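Local coordinates for sperm-specific class P protein 34 (Caenorhabditis elegans, PDB 1M1S), which is of unknown function but belongs to the major sperm protein family, whose filament-forming members drive the amoeboid crawling of nematode sperm, at residues Gly18-Thr23 with Leu68-Leu73; Ser33-Arg38 with Tyr86-Ala91; Asp80-Gln85 with Val111-Ala116. All blocks are in the same frame, centred on the assembly; numbering follows the deposited sequence.

Contact 1: residues Gly18-Thr23 with Leu68-Leu73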
ATOM      1  N   GLY A  18     -10.268   3.986   2.317  1.00 35.00           N
ATOM      2  CA  GLY A  18     -10.984   2.775   2.658  1.00 35.00           C
ATOM      3  C   GLY A  18     -11.927   3.214   3.768  1.00 35.00           C
ATOM      4  O   GLY A  18     -11.498   3.750   4.799  1.00 35.00           O
ATOM      5  N   ASN A  19     -13.220   3.083   3.524  1.00 35.00           N
ATOM      6  CA  ASN A  19     -14.221   3.459   4.512  1.00 35.00           C
ATOM      7  C   ASN A  19     -14.925   2.196   5.039  1.00 35.00           C
ATOM      8  O   ASN A  19     -15.617   1.508   4.288  1.00 35.00           O
ATOM      9  CB  ASN A  19     -15.211   4.446   3.884  1.00 35.00           C
ATOM     10  CG  ASN A  19     -14.530   5.736   3.406  1.00 35.00           C
ATOM     11  OD1 ASN A  19     -14.659   6.805   4.040  1.00 35.00           O
ATOM     12  ND2 ASN A  19     -13.791   5.640   2.289  1.00 35.00           N
ATOM     13  N   TYR A  20     -14.808   1.957   6.349  1.00 35.00           N
ATOM     14  CA  TYR A  20     -15.349   0.764   7.010  1.00 35.00           C
ATOM     15  C   TYR A  20     -16.316   0.976   8.174  1.00 35.00           C
ATOM     16  O   TYR A  20     -16.512   2.077   8.664  1.00 35.00           O
ATOM     17  CB  TYR A  20     -14.201  -0.080   7.555  1.00 35.00           C
ATOM     18  CG  TYR A  20     -13.030  -0.122   6.667  1.00 35.00           C
ATOM     19  CD1 TYR A  20     -11.954   0.710   6.892  1.00 35.00           C
ATOM     20  CD2 TYR A  20     -12.982  -1.002   5.599  1.00 35.00           C
ATOM     21  CE1 TYR A  20     -10.830   0.675   6.059  1.00 35.00           C
ATOM     22  CE2 TYR A  20     -11.882  -1.052   4.762  1.00 35.00           C
ATOM     23  CZ  TYR A  20     -10.795  -0.215   4.999  1.00 35.00           C
ATOM     24  OH  TYR A  20      -9.668  -0.289   4.204  1.00 35.00           O
ATOM     25  N   PRO A  21     -16.974  -0.103   8.595  1.00 35.00           N
ATOM     26  CA  PRO A  21     -17.915  -0.063   9.706  1.00 35.00           C
ATOM     27  C   PRO A  21     -17.091  -0.403  10.910  1.00 35.00           C
ATOM     28  O   PRO A  21     -16.414  -1.431  10.932  1.00 35.00           O
ATOM     29  CB  PRO A  21     -18.873  -1.195   9.381  1.00 35.00           C
ATOM     30  CG  PRO A  21     -18.729  -1.349   7.946  1.00 35.00           C
ATOM     31  CD  PRO A  21     -17.287  -1.236   7.726  1.00 35.00           C
ATOM     32  N   ALA A  22     -17.130   0.465  11.908  1.00 35.00           N
ATOM     33  CA  ALA A  22     -16.343   0.268  13.108  1.00 35.00           C
ATOM     34  C   ALA A  22     -16.188  -1.179  13.542  1.00 35.00           C
ATOM     35  O   ALA A  22     -15.060  -1.658  13.673  1.00 35.00           O
ATOM     36  CB  ALA A  22     -16.877   1.092  14.231  1.00 35.00           C
ATOM     37  N   THR A  23     -17.293  -1.914  13.622  1.00 35.00           N
ATOM     38  CA  THR A  23     -17.227  -3.296  14.082  1.00 35.00           C
ATOM     39  C   THR A  23     -16.547  -4.285  13.183  1.00 35.00           C
ATOM     40  O   THR A  23     -16.290  -5.409  13.598  1.00 35.00           O
ATOM     41  CB  THR A  23     -18.591  -3.882  14.401  1.00 35.00           C
ATOM     42  OG1 THR A  23     -19.397  -3.907  13.215  1.00 35.00           O
ATOM     43  CG2 THR A  23     -19.251  -3.093  15.492  1.00 35.00           C
ATOM     44  N   LEU A  68      -3.938  -4.712  -3.122  1.00 35.00           N
ATOM     45  CA  LEU A  68      -3.685  -4.522  -1.725  1.00 35.00           C
ATOM     46  C   LEU A  68      -4.919  -4.928  -0.944  1.00 35.00           C
ATOM     47  O   LEU A  68      -6.019  -4.509  -1.279  1.00 35.00           O
ATOM     48  CB  LEU A  68      -3.364  -3.025  -1.441  1.00 35.00           C
ATOM     49  CG  LEU A  68      -2.912  -2.600  -0.047  1.00 35.00           C
ATOM     50  CD1 LEU A  68      -1.654  -3.370   0.377  1.00 35.00           C
ATOM     51  CD2 LEU A  68      -2.651  -1.094  -0.038  1.00 35.00           C
ATOM     52  N   ASP A  69      -4.704  -5.779   0.066  1.00 35.00           N
ATOM     53  CA  ASP A  69      -5.756  -6.274   0.933  1.00 35.00           C
ATOM     54  C   ASP A  69      -5.684  -5.694   2.351  1.00 35.00           C
ATOM     55  O   ASP A  69      -4.761  -6.052   3.088  1.00 35.00           O
ATOM     56  CB  ASP A  69      -5.769  -7.797   0.959  1.00 35.00           C
ATOM     57  CG  ASP A  69      -6.116  -8.415  -0.344  1.00 35.00           C
ATOM     58  OD1 ASP A  69      -6.533  -7.596  -1.212  1.00 35.00           O
ATOM     59  OD2 ASP A  69      -6.009  -9.638  -0.512  1.00 35.00           O
ATOM     60  N   ILE A  70      -6.588  -4.768   2.694  1.00 35.00           N
ATOM     61  CA  ILE A  70      -6.699  -4.137   4.027  1.00 35.00           C
ATOM     62  C   ILE A  70      -7.924  -4.807   4.675  1.00 35.00           C
ATOM     63  O   ILE A  70      -8.950  -4.904   4.014  1.00 35.00           O
ATOM     64  CB  ILE A  70      -6.920  -2.600   3.880  1.00 35.00           C
ATOM     65  CG1 ILE A  70      -5.930  -2.051   2.905  1.00 35.00           C
ATOM     66  CG2 ILE A  70      -6.918  -1.919   5.191  1.00 35.00           C
ATOM     67  CD1 ILE A  70      -6.114  -0.594   2.507  1.00 35.00           C
ATOM     68  N   ASN A  71      -7.843  -5.266   5.925  1.00 35.00           N
ATOM     69  CA  ASN A  71      -9.000  -5.920   6.520  1.00 35.00           C
ATOM     70  C   ASN A  71      -9.332  -5.312   7.874  1.00 35.00           C
ATOM     71  O   ASN A  71      -8.537  -5.383   8.816  1.00 35.00           O
ATOM     72  CB  ASN A  71      -8.787  -7.429   6.609  1.00 35.00           C
ATOM     73  CG  ASN A  71     -10.030  -8.181   7.066  1.00 35.00           C
ATOM     74  OD1 ASN A  71     -11.146  -7.852   6.658  1.00 35.00           O
ATOM     75  ND2 ASN A  71      -9.848  -9.148   7.977  1.00 35.00           N
ATOM     76  N   ARG A  72     -10.512  -4.694   7.965  1.00 35.00           N
ATOM     77  CA  ARG A  72     -10.962  -4.092   9.211  1.00 35.00           C
ATOM     78  C   ARG A  72     -11.553  -5.160  10.120  1.00 35.00           C
ATOM     79  O   ARG A  72     -12.318  -6.038   9.691  1.00 35.00           O
ATOM     80  CB  ARG A  72     -11.987  -2.961   8.962  1.00 35.00           C
ATOM     81  CG  ARG A  72     -12.664  -2.359  10.206  1.00 35.00           C
ATOM     82  CD  ARG A  72     -11.734  -1.485  11.071  1.00 35.00           C
ATOM     83  NE  ARG A  72     -12.347  -1.159  12.365  1.00 35.00           N
ATOM     84  CZ  ARG A  72     -11.870  -0.267  13.238  1.00 35.00           C
ATOM     85  NH1 ARG A  72     -10.753   0.415  12.976  1.00 35.00           N
ATOM     86  NH2 ARG A  72     -12.539  -0.006  14.359  1.00 35.00           N
ATOM     87  N   LEU A  73     -11.099  -5.099  11.367  1.00 35.00           N
ATOM     88  CA  LEU A  73     -11.501  -6.002  12.437  1.00 35.00           C
ATOM     89  C   LEU A  73     -12.251  -5.181  13.490  1.00 35.00           C
ATOM     90  O   LEU A  73     -12.138  -3.951  13.527  1.00 35.00           O
ATOM     91  CB  LEU A  73     -10.244  -6.602  13.070  1.00 35.00           C
ATOM     92  CG  LEU A  73      -9.319  -7.329  12.097  1.00 35.00           C
ATOM     93  CD1 LEU A  73      -7.880  -7.227  12.557  1.00 35.00           C
ATOM     94  CD2 LEU A  73      -9.777  -8.772  11.912  1.00 35.00           C
TER
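The carbonyl oxygen of A22 is gripped by two nitrogens of R72: NE and NH2 both donate to A22 O, each at 3.1 Å. The oxygen sits at the edge of the guanidinium group, in its plane, while NE and NH2 reach it from opposite faces of the carbonyl plane. R72 NH2 also donates to P76 O, so the group ties two loop carbonyls together and its rotation is fixed. The side chain leaves with CG anti to the backbone N (chi1 173°), and the bend at chi2 (72°) brings NE and NH2 to A22 O. Its first carbon packs on Y20: R72 CB lies over one face of the ring, 4.2 Å from the Y20 centroid, in a CH-pi contact, and G18 C lies 3.6 Å above the plane on the other face, toward the rim. At the far end of the ring, Y20 OH meets the CG2 methyl of I70 at 3.3 Å and is hydrogen-bonded to S27 OG. A leucine here removes the guanidinium, and A22 O and P76 O would probably be left without these donors, the loop after strand 11-20 becoming freer to move. Strands 11-20 and 65-72 do not pair here but meet through side chains inside the immunoglobulin-like fold, where strand 107-115 hydrogen-bonds to Y20 by I114 and strand 51-60 adds Y51 beside Y20 and R72.

Contact 2: residues Ser33-Arg38 with Tyr86-Ala91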
ATOM      1  N   SER A  33       0.847   1.103 -11.662  1.00 35.00           N
ATOM      2  CA  SER A  33       2.093   1.761 -12.030  1.00 35.00           C
ATOM      3  C   SER A  33       1.980   2.724 -13.211  1.00 35.00           C
ATOM      4  O   SER A  33       1.104   2.592 -14.056  1.00 35.00           O
ATOM      5  CB  SER A  33       3.150   0.704 -12.338  1.00 35.00           C
ATOM      6  OG  SER A  33       4.404   1.298 -12.623  1.00 35.00           O
ATOM      7  N   GLU A  34       2.879   3.696 -13.264  1.00 35.00           N
ATOM      8  CA  GLU A  34       2.889   4.648 -14.358  1.00 35.00           C
ATOM      9  C   GLU A  34       4.291   4.783 -14.910  1.00 35.00           C
ATOM     10  O   GLU A  34       4.504   5.523 -15.867  1.00 35.00           O
ATOM     11  CB  GLU A  34       2.400   6.016 -13.909  1.00 35.00           C
ATOM     12  CG  GLU A  34       0.922   6.130 -13.651  1.00 35.00           C
ATOM     13  CD  GLU A  34       0.071   6.077 -14.908  1.00 35.00           C
ATOM     14  OE1 GLU A  34       0.613   5.963 -16.030  1.00 35.00           O
ATOM     15  OE2 GLU A  34      -1.163   6.162 -14.780  1.00 35.00           O
ATOM     16  N   SER A  35       5.245   4.062 -14.317  1.00 35.00           N
ATOM     17  CA  SER A  35       6.631   4.112 -14.774  1.00 35.00           C
ATOM     18  C   SER A  35       6.834   3.028 -15.807  1.00 35.00           C
ATOM     19  O   SER A  35       6.033   2.091 -15.923  1.00 35.00           O
ATOM     20  CB  SER A  35       7.613   3.884 -13.621  1.00 35.00           C
ATOM     21  OG  SER A  35       8.956   4.115 -14.029  1.00 35.00           O
ATOM     22  N   ASP A  36       7.873   3.195 -16.614  1.00 35.00           N
ATOM     23  CA  ASP A  36       8.173   2.186 -17.612  1.00 35.00           C
ATOM     24  C   ASP A  36       9.178   1.223 -16.980  1.00 35.00           C
ATOM     25  O   ASP A  36       9.644   0.266 -17.603  1.00 35.00           O
ATOM     26  CB  ASP A  36       8.722   2.825 -18.879  1.00 35.00           C
ATOM     27  CG  ASP A  36       7.708   3.700 -19.573  1.00 35.00           C
ATOM     28  OD1 ASP A  36       6.576   3.229 -19.850  1.00 35.00           O
ATOM     29  OD2 ASP A  36       8.072   4.865 -19.833  1.00 35.00           O
ATOM     30  N   SER A  37       9.470   1.485 -15.712  1.00 35.00           N
ATOM     31  CA  SER A  37      10.380   0.681 -14.924  1.00 35.00           C
ATOM     32  C   SER A  37       9.547  -0.045 -13.898  1.00 35.00           C
ATOM     33  O   SER A  37       8.413   0.331 -13.637  1.00 35.00           O
ATOM     34  CB  SER A  37      11.377   1.576 -14.207  1.00 35.00           C
ATOM     35  OG  SER A  37      11.964   0.869 -13.136  1.00 35.00           O
ATOM     36  N   ARG A  38      10.121  -1.086 -13.316  1.00 35.00           N
ATOM     37  CA  ARG A  38       9.421  -1.859 -12.305  1.00 35.00           C
ATOM     38  C   ARG A  38       9.534  -1.148 -10.960  1.00 35.00           C
ATOM     39  O   ARG A  38      10.476  -0.386 -10.715  1.00 35.00           O
ATOM     40  CB  ARG A  38      10.000  -3.272 -12.239  1.00 35.00           C
ATOM     41  CG  ARG A  38       9.076  -4.328 -11.617  1.00 35.00           C
ATOM     42  CD  ARG A  38       9.298  -5.700 -12.306  1.00 35.00           C
ATOM     43  NE  ARG A  38       9.520  -6.830 -11.391  1.00 35.00           N
ATOM     44  CZ  ARG A  38      10.672  -7.109 -10.785  1.00 35.00           C
ATOM     45  NH1 ARG A  38      11.742  -6.346 -10.966  1.00 35.00           N
ATOM     46  NH2 ARG A  38      10.754  -8.173 -10.014  1.00 35.00           N
ATOM     47  N   TYR A  86       7.386   3.689  -2.490  1.00 35.00           N
ATOM     48  CA  TYR A  86       7.789   2.939  -3.690  1.00 35.00           C
ATOM     49  C   TYR A  86       9.203   3.245  -4.117  1.00 35.00           C
ATOM     50  O   TYR A  86       9.829   4.160  -3.602  1.00 35.00           O
ATOM     51  CB  TYR A  86       6.831   3.131  -4.880  1.00 35.00           C
ATOM     52  CG  TYR A  86       6.592   4.557  -5.280  1.00 35.00           C
ATOM     53  CD1 TYR A  86       7.421   5.213  -6.214  1.00 35.00           C
ATOM     54  CD2 TYR A  86       5.541   5.269  -4.711  1.00 35.00           C
ATOM     55  CE1 TYR A  86       7.192   6.561  -6.549  1.00 35.00           C
ATOM     56  CE2 TYR A  86       5.303   6.585  -5.040  1.00 35.00           C
ATOM     57  CZ  TYR A  86       6.126   7.227  -5.944  1.00 35.00           C
ATOM     58  OH  TYR A  86       5.891   8.552  -6.168  1.00 35.00           O
ATOM     59  N   ALA A  87       9.695   2.496  -5.087  1.00 35.00           N
ATOM     60  CA  ALA A  87      11.042   2.708  -5.563  1.00 35.00           C
ATOM     61  C   ALA A  87      11.121   2.036  -6.900  1.00 35.00           C
ATOM     62  O   ALA A  87      10.419   1.067  -7.113  1.00 35.00           O
ATOM     63  CB  ALA A  87      12.012   2.044  -4.614  1.00 35.00           C
ATOM     64  N   GLU A  88      11.968   2.531  -7.796  1.00 35.00           N
ATOM     65  CA  GLU A  88      12.147   1.918  -9.110  1.00 35.00           C
ATOM     66  C   GLU A  88      13.131   0.790  -8.974  1.00 35.00           C
ATOM     67  O   GLU A  88      14.091   0.901  -8.219  1.00 35.00           O
ATOM     68  CB  GLU A  88      12.682   2.929 -10.080  1.00 35.00           C
ATOM     69  CG  GLU A  88      11.623   3.855 -10.542  1.00 35.00           C
ATOM     70  CD  GLU A  88      12.179   5.204 -10.904  1.00 35.00           C
ATOM     71  OE1 GLU A  88      13.356   5.258 -11.333  1.00 35.00           O
ATOM     72  OE2 GLU A  88      11.449   6.212 -10.736  1.00 35.00           O
ATOM     73  N   VAL A  89      12.891  -0.311  -9.672  1.00 35.00           N
ATOM     74  CA  VAL A  89      13.789  -1.449  -9.568  1.00 35.00           C
ATOM     75  C   VAL A  89      14.091  -2.126 -10.911  1.00 35.00           C
ATOM     76  O   VAL A  89      13.214  -2.193 -11.799  1.00 35.00           O
ATOM     77  CB  VAL A  89      13.224  -2.521  -8.569  1.00 35.00           C
ATOM     78  CG1 VAL A  89      13.140  -1.956  -7.158  1.00 35.00           C
ATOM     79  CG2 VAL A  89      11.870  -3.029  -9.017  1.00 35.00           C
ATOM     80  N   PRO A  90      15.344  -2.613 -11.091  1.00 35.00           N
ATOM     81  CA  PRO A  90      15.679  -3.280 -12.351  1.00 35.00           C
ATOM     82  C   PRO A  90      14.926  -4.582 -12.350  1.00 35.00           C
ATOM     83  O   PRO A  90      14.654  -5.135 -11.270  1.00 35.00           O
ATOM     84  CB  PRO A  90      17.162  -3.586 -12.194  1.00 35.00           C
ATOM     85  CG  PRO A  90      17.624  -2.581 -11.212  1.00 35.00           C
ATOM     86  CD  PRO A  90      16.526  -2.571 -10.211  1.00 35.00           C
ATOM     87  N   ALA A  91      14.625  -5.091 -13.541  1.00 35.00           N
ATOM     88  CA  ALA A  91      13.939  -6.370 -13.673  1.00 35.00           C
ATOM     89  C   ALA A  91      14.645  -7.385 -12.731  1.00 35.00           C
ATOM     90  O   ALA A  91      13.995  -8.118 -11.971  1.00 35.00           O
ATOM     91  CB  ALA A  91      14.016  -6.828 -15.128  1.00 35.00           C
TER
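The loop between strands 25-33 and 38-45, shaped by an ST turn at S35, closes over the end of strand 79-89, with S35, S37 and R38 facing E88 and V89. In the turn, S37 N donates to S35 OG at 3.2 Å, so this hydroxyl holds the backbone two residues on. A backbone hydrogen bond runs across the contact from V89 N to R38 O, short at 2.6 Å; the donor stands above the carbonyl plane, 37° out of it. The same oxygen takes a CA-H...O contact from E88 CA at 3.3 Å. Around this bond, S37 OG lies 3.8 Å from E88 CB. V89 CG2, placed between its backbone N and carbonyl carbon (chi1 of CG1 -64°), rests against R38: it comes within 3.7 Å of R38 CB and also touches CG. The arginine chain, bent at chi2 and chi3, runs obliquely past V89 CG2, placing R38 NH1 3.0 Å from A91 O, with P90 O at the edge of the guanidinium. NH2 donates to E93 O, and the group makes a cation-pi contact with F59. The loop leads from strand 25-33, which pairs with 11-20 and 65-72, into strand 38-45, which lies between 51-60 and 79-89; P99 of helix 98-101 and F59 of strand 51-60 pack against V89.

Contact 3: residues Asp80-Gln85 with Val111-Ala116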
ATOM      1  N   ASP A  80      -7.350   6.086  10.664  1.00 35.00           N
ATOM      2  CA  ASP A  80      -5.969   5.602  10.645  1.00 35.00           C
ATOM      3  C   ASP A  80      -5.430   5.740   9.233  1.00 35.00           C
ATOM      4  O   ASP A  80      -6.167   6.127   8.330  1.00 35.00           O
ATOM      5  CB  ASP A  80      -5.926   4.148  11.090  1.00 35.00           C
ATOM      6  CG  ASP A  80      -6.057   4.006  12.576  1.00 35.00           C
ATOM      7  OD1 ASP A  80      -5.085   4.331  13.273  1.00 35.00           O
ATOM      8  OD2 ASP A  80      -7.132   3.600  13.047  1.00 35.00           O
ATOM      9  N   LYS A  81      -4.157   5.424   9.017  1.00 35.00           N
ATOM     10  CA  LYS A  81      -3.615   5.536   7.662  1.00 35.00           C
ATOM     11  C   LYS A  81      -2.609   4.450   7.295  1.00 35.00           C
ATOM     12  O   LYS A  81      -2.040   3.774   8.159  1.00 35.00           O
ATOM     13  CB  LYS A  81      -2.956   6.895   7.446  1.00 35.00           C
ATOM     14  CG  LYS A  81      -1.760   7.126   8.356  1.00 35.00           C
ATOM     15  CD  LYS A  81      -1.000   8.357   7.984  1.00 35.00           C
ATOM     16  CE  LYS A  81      -0.064   8.714   9.087  1.00 35.00           C
ATOM     17  NZ  LYS A  81       0.828   9.755   8.579  1.00 35.00           N
ATOM     18  N   ILE A  82      -2.356   4.345   5.997  1.00 35.00           N
ATOM     19  CA  ILE A  82      -1.405   3.396   5.427  1.00 35.00           C
ATOM     20  C   ILE A  82      -0.539   4.235   4.506  1.00 35.00           C
ATOM     21  O   ILE A  82      -1.062   5.040   3.732  1.00 35.00           O
ATOM     22  CB  ILE A  82      -2.121   2.336   4.562  1.00 35.00           C
ATOM     23  CG1 ILE A  82      -2.559   1.160   5.418  1.00 35.00           C
ATOM     24  CG2 ILE A  82      -1.237   1.875   3.408  1.00 35.00           C
ATOM     25  CD1 ILE A  82      -3.460   0.260   4.680  1.00 35.00           C
ATOM     26  N   VAL A  83       0.777   4.110   4.628  1.00 35.00           N
ATOM     27  CA  VAL A  83       1.655   4.874   3.759  1.00 35.00           C
ATOM     28  C   VAL A  83       2.375   3.913   2.848  1.00 35.00           C
ATOM     29  O   VAL A  83       3.127   3.062   3.318  1.00 35.00           O
ATOM     30  CB  VAL A  83       2.697   5.713   4.551  1.00 35.00           C
ATOM     31  CG1 VAL A  83       3.500   6.583   3.602  1.00 35.00           C
ATOM     32  CG2 VAL A  83       2.006   6.617   5.526  1.00 35.00           C
ATOM     33  N   ILE A  84       2.137   4.035   1.547  1.00 35.00           N
ATOM     34  CA  ILE A  84       2.798   3.158   0.594  1.00 35.00           C
ATOM     35  C   ILE A  84       3.993   3.896   0.039  1.00 35.00           C
ATOM     36  O   ILE A  84       3.851   4.996  -0.485  1.00 35.00           O
ATOM     37  CB  ILE A  84       1.868   2.740  -0.567  1.00 35.00           C
ATOM     38  CG1 ILE A  84       0.610   2.099  -0.019  1.00 35.00           C
ATOM     39  CG2 ILE A  84       2.559   1.713  -1.471  1.00 35.00           C
ATOM     40  CD1 ILE A  84      -0.467   2.118  -0.997  1.00 35.00           C
ATOM     41  N   GLN A  85       5.176   3.335   0.263  1.00 35.00           N
ATOM     42  CA  GLN A  85       6.414   3.913  -0.263  1.00 35.00           C
ATOM     43  C   GLN A  85       6.763   3.081  -1.482  1.00 35.00           C
ATOM     44  O   GLN A  85       6.419   1.897  -1.522  1.00 35.00           O
ATOM     45  CB  GLN A  85       7.559   3.803   0.746  1.00 35.00           C
ATOM     46  CG  GLN A  85       7.339   4.538   2.071  1.00 35.00           C
ATOM     47  CD  GLN A  85       8.626   4.704   2.868  1.00 35.00           C
ATOM     48  OE1 GLN A  85       9.512   3.848   2.815  1.00 35.00           O
ATOM     49  NE2 GLN A  85       8.746   5.827   3.588  1.00 35.00           N
ATOM     50  N   VAL A 111      -3.010   6.222   2.189  1.00 35.00           N
ATOM     51  CA  VAL A 111      -4.385   5.763   2.096  1.00 35.00           C
ATOM     52  C   VAL A 111      -5.047   5.966   3.468  1.00 35.00           C
ATOM     53  O   VAL A 111      -4.550   5.485   4.496  1.00 35.00           O
ATOM     54  CB  VAL A 111      -4.452   4.297   1.695  1.00 35.00           C
ATOM     55  CG1 VAL A 111      -5.892   3.898   1.360  1.00 35.00           C
ATOM     56  CG2 VAL A 111      -3.485   4.037   0.537  1.00 35.00           C
ATOM     57  N   LYS A 112      -6.128   6.741   3.483  1.00 35.00           N
ATOM     58  CA  LYS A 112      -6.855   7.012   4.714  1.00 35.00           C
ATOM     59  C   LYS A 112      -7.686   5.795   5.034  1.00 35.00           C
ATOM     60  O   LYS A 112      -8.105   5.083   4.136  1.00 35.00           O
ATOM     61  CB  LYS A 112      -7.800   8.188   4.518  1.00 35.00           C
ATOM     62  CG  LYS A 112      -7.206   9.414   3.866  1.00 35.00           C
ATOM     63  CD  LYS A 112      -8.224  10.557   3.917  1.00 35.00           C
ATOM     64  CE  LYS A 112      -7.560  11.919   3.811  1.00 35.00           C
ATOM     65  NZ  LYS A 112      -8.394  13.045   4.317  1.00 35.00           N
ATOM     66  N   LEU A 113      -7.886   5.529   6.316  1.00 35.00           N
ATOM     67  CA  LEU A 113      -8.713   4.404   6.744  1.00 35.00           C
ATOM     68  C   LEU A 113      -9.664   4.915   7.847  1.00 35.00           C
ATOM     69  O   LEU A 113      -9.287   5.053   9.020  1.00 35.00           O
ATOM     70  CB  LEU A 113      -7.843   3.227   7.215  1.00 35.00           C
ATOM     71  CG  LEU A 113      -6.846   2.591   6.221  1.00 35.00           C
ATOM     72  CD1 LEU A 113      -5.994   1.538   6.918  1.00 35.00           C
ATOM     73  CD2 LEU A 113      -7.557   2.004   4.999  1.00 35.00           C
ATOM     74  N   ILE A 114     -10.880   5.268   7.427  1.00 35.00           N
ATOM     75  CA  ILE A 114     -11.918   5.797   8.319  1.00 35.00           C
ATOM     76  C   ILE A 114     -12.872   4.688   8.732  1.00 35.00           C
ATOM     77  O   ILE A 114     -13.547   4.106   7.891  1.00 35.00           O
ATOM     78  CB  ILE A 114     -12.769   6.895   7.624  1.00 35.00           C
ATOM     79  CG1 ILE A 114     -11.886   8.017   7.065  1.00 35.00           C
ATOM     80  CG2 ILE A 114     -13.773   7.451   8.613  1.00 35.00           C
ATOM     81  CD1 ILE A 114     -12.628   8.975   6.105  1.00 35.00           C
ATOM     82  N   ALA A 115     -12.931   4.408  10.028  1.00 35.00           N
ATOM     83  CA  ALA A 115     -13.817   3.372  10.552  1.00 35.00           C
ATOM     84  C   ALA A 115     -14.858   4.068  11.385  1.00 35.00           C
ATOM     85  O   ALA A 115     -14.539   4.694  12.381  1.00 35.00           O
ATOM     86  CB  ALA A 115     -13.041   2.405  11.403  1.00 35.00           C
ATOM     87  N   ALA A 116     -16.105   4.001  10.963  1.00 35.00           N
ATOM     88  CA  ALA A 116     -17.154   4.663  11.715  1.00 35.00           C
ATOM     89  C   ALA A 116     -18.471   3.922  11.682  1.00 35.00           C
ATOM     90  O   ALA A 116     -18.507   2.798  12.222  1.00 35.00           O
ATOM     91  CB  ALA A 116     -17.325   6.097  11.227  1.00 35.00           C
ATOM     92  OXT ALA A 116     -19.460   4.488  11.162  1.00 35.00           O
TER
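The peptide groups of I82 and V111 meet with each N-H lying in the carbonyl plane of its partner, I82 N to V111 O at 2.9 Å and V111 N to I82 O at 2.8 Å. Between D80 and L113 both bonds are 2.7 Å long, D80 N to L113 O and L113 N to D80 O. K81 and K112 form the non-hydrogen-bonded pair between them, where K81 CA approaches V111 O at 3.3 Å in a CA-H...O contact. Their side chains leave on the face opposite to I82, V111 and L113. On that inner face L113 carries its CG anti to the carbonyl carbon (chi1 -60°), and its CD1 methyl touches I82 CD1 at 3.6 Å, while I84 CD1 reaches V111 CG2 at 3.9 Å. D80 OD1 is hydrogen-bonded to S46 OG, just after strand 38-45, which also bonds K81 N. Four backbone bonds thus fasten two antiparallel strands of the immunoglobulin-like MSP domain, with K81 and K112 on one face and I82, I84, V111 and L113 on the other; I70 and V53 pack on the aliphatic face, so the chains of this pair contribute to the hydrophobic interior of the domain.

Contact 1 closes along the chain before contact 3 opens, whereas the segments of contact 2 alternate with those of both. Contacts 1 and 3 are close neighbours, their centres 10 Å apart: strands 11-20 and 107-115 adjoin in the sheet, Y20 N probably bonding to I114 O, and the bonding probably continues past the strand ends from A22 N to A116 O; Y20 also packs on L113. Contact 2 lies on the other side of the chain's centre, its centre about 28 Å from that of contact 1 and 23 Å from that of contact 3. Strand 79-89 carries contact 3 in its first half and contact 2 at its end, so it links contact 3, nearer the middle of the MSP domain, to contact 2.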